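Transglutaminase-like enzymes, putative cysteine protease (Cytophaga hutchinsonii, PDB 3ISR) is probably a cysteine protease or related hydrolase of the transglutaminase-like superfamily, though its substrate is not known. Local coordinates at residues F32-A36 with F80-Y84; F214-F218 with F229-V235. All blocks are in the same frame, centred on the assembly; numbering follows the deposited sequence.

Contact 1: residues F32-A36 with F80-Y84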
# COMPACT_ATOMS: atom_id res chain seq x y z
N PHE B 32 12.26 -5.75 26.46
CA PHE B 32 13.40 -5.00 25.97
C PHE B 32 14.45 -5.90 25.35
O PHE B 32 14.57 -7.07 25.71
CB PHE B 32 14.05 -4.23 27.13
CG PHE B 32 13.21 -3.12 27.68
CD1 PHE B 32 12.93 -2.00 26.90
CD2 PHE B 32 12.74 -3.17 28.98
CE1 PHE B 32 12.18 -0.95 27.42
CE2 PHE B 32 11.99 -2.13 29.51
CZ PHE B 32 11.70 -1.02 28.72
N ASN B 33 15.24 -5.33 24.44
CA ASN B 33 16.38 -6.05 23.90
C ASN B 33 17.60 -5.15 23.88
O ASN B 33 17.86 -4.49 22.86
CB ASN B 33 16.08 -6.56 22.50
CG ASN B 33 17.14 -7.49 21.99
OD1 ASN B 33 17.82 -8.19 22.76
ND2 ASN B 33 17.30 -7.51 20.68
N VAL B 34 18.31 -5.11 25.02
CA VAL B 34 19.46 -4.22 25.20
C VAL B 34 20.78 -4.92 25.57
O VAL B 34 21.85 -4.35 25.37
CB VAL B 34 19.17 -3.04 26.21
CG1 VAL B 34 17.94 -2.24 25.78
CG2 VAL B 34 19.01 -3.56 27.63
N HIS B 35 20.69 -6.14 26.12
CA HIS B 35 21.86 -6.94 26.49
C HIS B 35 22.71 -7.35 25.29
O HIS B 35 22.18 -7.72 24.23
CB HIS B 35 21.40 -8.22 27.17
CG HIS B 35 20.95 -8.02 28.57
ND1 HIS B 35 19.74 -7.44 28.89
CD2 HIS B 35 21.56 -8.31 29.75
CE1 HIS B 35 19.62 -7.38 30.21
NE2 HIS B 35 20.71 -7.90 30.75
N ALA B 36 24.03 -7.36 25.48
CA ALA B 36 24.92 -7.92 24.47
C ALA B 36 24.70 -9.42 24.41
O ALA B 36 24.38 -10.04 25.42
CB ALA B 36 26.39 -7.60 24.79
N PHE B 80 9.82 5.14 34.99
CA PHE B 80 10.97 4.32 35.42
C PHE B 80 12.12 4.51 34.45
O PHE B 80 11.91 4.93 33.32
CB PHE B 80 10.60 2.84 35.55
CG PHE B 80 10.41 2.14 34.21
CD1 PHE B 80 11.46 1.43 33.63
CD2 PHE B 80 9.19 2.20 33.55
CE1 PHE B 80 11.30 0.78 32.41
CE2 PHE B 80 9.02 1.57 32.31
CZ PHE B 80 10.08 0.85 31.74
N SER B 81 13.34 4.21 34.91
CA SER B 81 14.54 4.23 34.07
C SER B 81 15.22 2.88 34.14
O SER B 81 15.17 2.20 35.17
CB SER B 81 15.52 5.30 34.52
OG SER B 81 14.93 6.58 34.44
N MSE B 82 15.86 2.49 33.04
CA MSE B 82 16.61 1.25 32.99
C MSE B 82 17.98 1.57 32.44
O MSE B 82 18.09 2.24 31.42
CB MSE B 82 15.91 0.24 32.08
CG MSE B 82 16.62 -1.10 32.06
SE MSE B 82 15.70 -2.35 30.89
CE MSE B 82 16.03 -1.42 29.18
N SER B 83 19.01 1.09 33.12
CA SER B 83 20.39 1.36 32.72
C SER B 83 21.13 0.04 32.52
O SER B 83 21.07 -0.82 33.39
CB SER B 83 21.08 2.19 33.80
OG SER B 83 22.46 2.32 33.53
N TYR B 84 21.81 -0.11 31.38
CA TYR B 84 22.60 -1.31 31.06
C TYR B 84 24.03 -0.91 30.75
O TYR B 84 24.26 -0.00 29.93
CB TYR B 84 21.99 -2.08 29.87
CG TYR B 84 22.81 -3.29 29.44
CD1 TYR B 84 22.84 -4.45 30.20
CD2 TYR B 84 23.59 -3.25 28.28
CE1 TYR B 84 23.60 -5.56 29.82
CE2 TYR B 84 24.36 -4.35 27.89
CZ TYR B 84 24.36 -5.50 28.67
OH TYR B 84 25.09 -6.60 28.29
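The Phe32 ring carries the selenomethionine Met82 on one face and Phe80 at its edge. Met82 CE stands 3.8 Å from the Phe32 ring centroid, a CH-pi contact, while SE sits obliquely off the same ring, a Met-aromatic contact in its selenium form. Phe32 CZ and Phe80 CZ meet 3.9 Å apart, each near the plane of the other ring. This packing lies between two antiparallel sheets, one holding strand 28-32 and the other strand 78-96; both segments belong to the bacterial transglutaminase N-terminal family region. The Met82 chain is extended to SE and then bends (chi3 66°), which turns CE onto the Phe32 face. Val34 CG2 reaches the same methyl and also packs on Tyr84 CB. The Tyr84 ring has His35 CA over one face, 4.0 Å from the ring centroid. Tyr84 CD1 lies over the centre of one face of the His35 ring. The pair is oblique, planes at 49°, and His35 CD2 comes within 3.4 Å of Tyr84 CE1. The Tyr84 hydroxyl is hydrogen-bonded to Glu47 OE1 on strand 43-52. That same oxygen takes a nearly straight hydrogen bond from the backbone: Ala36 N to Tyr84 OH, 3.1 Å.

Contact 2: residues F214-F218 with F229-V235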
# COMPACT_ATOMS: atom_id res chain seq x y z
N PHE B 214 21.55 3.03 19.17
CA PHE B 214 21.54 1.61 18.78
C PHE B 214 21.67 1.59 17.27
O PHE B 214 21.28 2.55 16.61
CB PHE B 214 20.24 0.92 19.19
CG PHE B 214 20.11 0.71 20.67
CD1 PHE B 214 20.92 -0.20 21.33
CD2 PHE B 214 19.17 1.41 21.41
CE1 PHE B 214 20.80 -0.41 22.72
CE2 PHE B 214 19.03 1.21 22.80
CZ PHE B 214 19.85 0.29 23.44
N HIS B 215 22.24 0.53 16.72
CA HIS B 215 22.46 0.51 15.30
C HIS B 215 21.85 -0.75 14.72
O HIS B 215 21.76 -1.76 15.42
CB HIS B 215 23.96 0.56 14.99
CG HIS B 215 24.26 0.91 13.57
ND1 HIS B 215 23.79 2.06 12.97
CD2 HIS B 215 24.96 0.25 12.62
CE1 HIS B 215 24.20 2.10 11.72
NE2 HIS B 215 24.91 1.02 11.48
N ALA B 216 21.43 -0.68 13.48
CA ALA B 216 20.89 -1.85 12.78
C ALA B 216 21.53 -1.99 11.41
O ALA B 216 21.68 -1.00 10.70
CB ALA B 216 19.35 -1.74 12.65
N CYS B 217 21.91 -3.21 11.03
CA CYS B 217 22.34 -3.50 9.69
C CYS B 217 21.95 -4.92 9.33
O CYS B 217 20.97 -5.46 9.86
CB CYS B 217 23.82 -3.21 9.49
SG CYS B 217 24.87 -3.98 10.71
N PHE B 218 22.65 -5.54 8.39
CA PHE B 218 22.24 -6.87 7.98
C PHE B 218 23.42 -7.77 7.66
O PHE B 218 24.55 -7.29 7.47
CB PHE B 218 21.22 -6.81 6.82
CG PHE B 218 21.81 -6.46 5.47
CD1 PHE B 218 22.10 -7.46 4.55
CD2 PHE B 218 22.00 -5.13 5.10
CE1 PHE B 218 22.63 -7.12 3.28
CE2 PHE B 218 22.52 -4.80 3.88
CZ PHE B 218 22.82 -5.78 2.96
N PHE B 229 26.98 -6.34 6.43
CA PHE B 229 26.89 -5.23 5.48
C PHE B 229 26.11 -4.09 6.12
O PHE B 229 25.21 -4.34 6.91
CB PHE B 229 26.14 -5.64 4.21
CG PHE B 229 26.88 -6.63 3.36
CD1 PHE B 229 27.69 -6.21 2.32
CD2 PHE B 229 26.75 -8.00 3.61
CE1 PHE B 229 28.38 -7.14 1.52
CE2 PHE B 229 27.45 -8.94 2.83
CZ PHE B 229 28.26 -8.51 1.79
N ASP B 230 26.42 -2.85 5.76
CA ASP B 230 25.71 -1.72 6.36
C ASP B 230 25.61 -0.62 5.32
O ASP B 230 26.56 0.11 5.11
CB ASP B 230 26.44 -1.22 7.62
CG ASP B 230 25.81 0.02 8.22
OD1 ASP B 230 24.72 0.45 7.80
OD2 ASP B 230 26.43 0.60 9.14
N ALA B 231 24.45 -0.52 4.69
CA ALA B 231 24.24 0.44 3.63
C ALA B 231 24.21 1.89 4.10
O ALA B 231 24.26 2.78 3.25
CB ALA B 231 22.97 0.11 2.83
N THR B 232 24.15 2.14 5.41
CA THR B 232 24.22 3.54 5.88
C THR B 232 25.63 4.10 5.77
O THR B 232 25.81 5.32 5.71
CB THR B 232 23.76 3.75 7.35
OG1 THR B 232 24.70 3.13 8.24
CG2 THR B 232 22.35 3.20 7.59
N ARG B 233 26.61 3.21 5.78
CA ARG B 233 28.04 3.55 5.87
C ARG B 233 28.40 4.42 7.08
O ARG B 233 29.39 5.15 7.04
CB ARG B 233 28.53 4.23 4.60
CG ARG B 233 28.52 3.33 3.39
CD ARG B 233 29.05 4.09 2.19
NE ARG B 233 28.94 3.28 0.98
CZ ARG B 233 29.27 3.70 -0.24
NH1 ARG B 233 29.12 2.87 -1.27
NH2 ARG B 233 29.74 4.93 -0.43
N LEU B 234 27.61 4.35 8.15
CA LEU B 234 27.86 5.22 9.30
C LEU B 234 28.96 4.75 10.24
O LEU B 234 29.54 5.57 10.94
CB LEU B 234 26.58 5.45 10.10
CG LEU B 234 25.56 6.41 9.48
CD1 LEU B 234 24.23 6.22 10.16
CD2 LEU B 234 26.01 7.88 9.58
N VAL B 235 29.23 3.45 10.28
CA VAL B 235 30.11 2.90 11.30
C VAL B 235 31.17 1.95 10.75
O VAL B 235 30.90 1.25 9.77
CB VAL B 235 29.31 2.19 12.43
CG1 VAL B 235 28.19 3.08 12.94
CG2 VAL B 235 28.72 0.86 11.96
O HOH W 1 21.93 -0.44 7.99
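His215 reaches from strand 215-222 to Asp230 in the loop after strand 225-229. From CB, the CG is anti to the backbone N (chi1 -165°), which carries the ring toward that loop. CD2 packs near Val235 CG2, and Val235 CG1 lies over the ring face, 4.2 Å from the His215 ring centroid. CE1 has Thr232 OG1 at the ring edge, 3.7 Å away. At the tip, NE2 donates to Asp230 OD2 at 2.8 Å. The bond is nearly straight and in the imidazole plane, but it meets OD2 from above the carboxylate plane; the two planes are 62° apart. Asp230 OD1 accepts from Thr232 OG1 at 2.7 Å and from Thr232 N in an Asx turn. A water bridges OD1 to Ala216 O. An asparagine in place of Asp230 would probably weaken the grip on His215 NE2 by removing the negative charge, leaving the imidazole freer to turn. Farther along the strand, Phe218 and Phe229 form an antiparallel hydrogen-bonded pair, and Phe229 CB packs 3.6 Å from Phe218 CZ. His215 also touches Cys181, the first residue of helix 181-194. A cysteine at a helix start, with a histidine on one strand and an aspartate just past the end of the next, is the arrangement of the Cys-His-Asp catalytic triad of transglutaminase-like enzymes, consistent with this site being the active centre.

Contact 1 comes first along the chain and closes before contact 2 opens. Their centres are about 21 Å apart. Contact 1 lies where the sheet holding strand 28-32 packs on the sheet holding strand 78-96. Contact 2 lies nearer the chain centre, at the 225-229 edge of the four-stranded sheet ordered 225-229, 215-222, 199-206 and 240-246. The two share no strand, yet they touch: Val34 CG1 packs 3.9 Å from Phe214 CZ. Tyr205, on strand 199-206, adds to this junction by bonding to Val34 O and packing against Phe214. The loop after strand 28-32 thus meets the probable catalytic region at Phe214, the residue before His215.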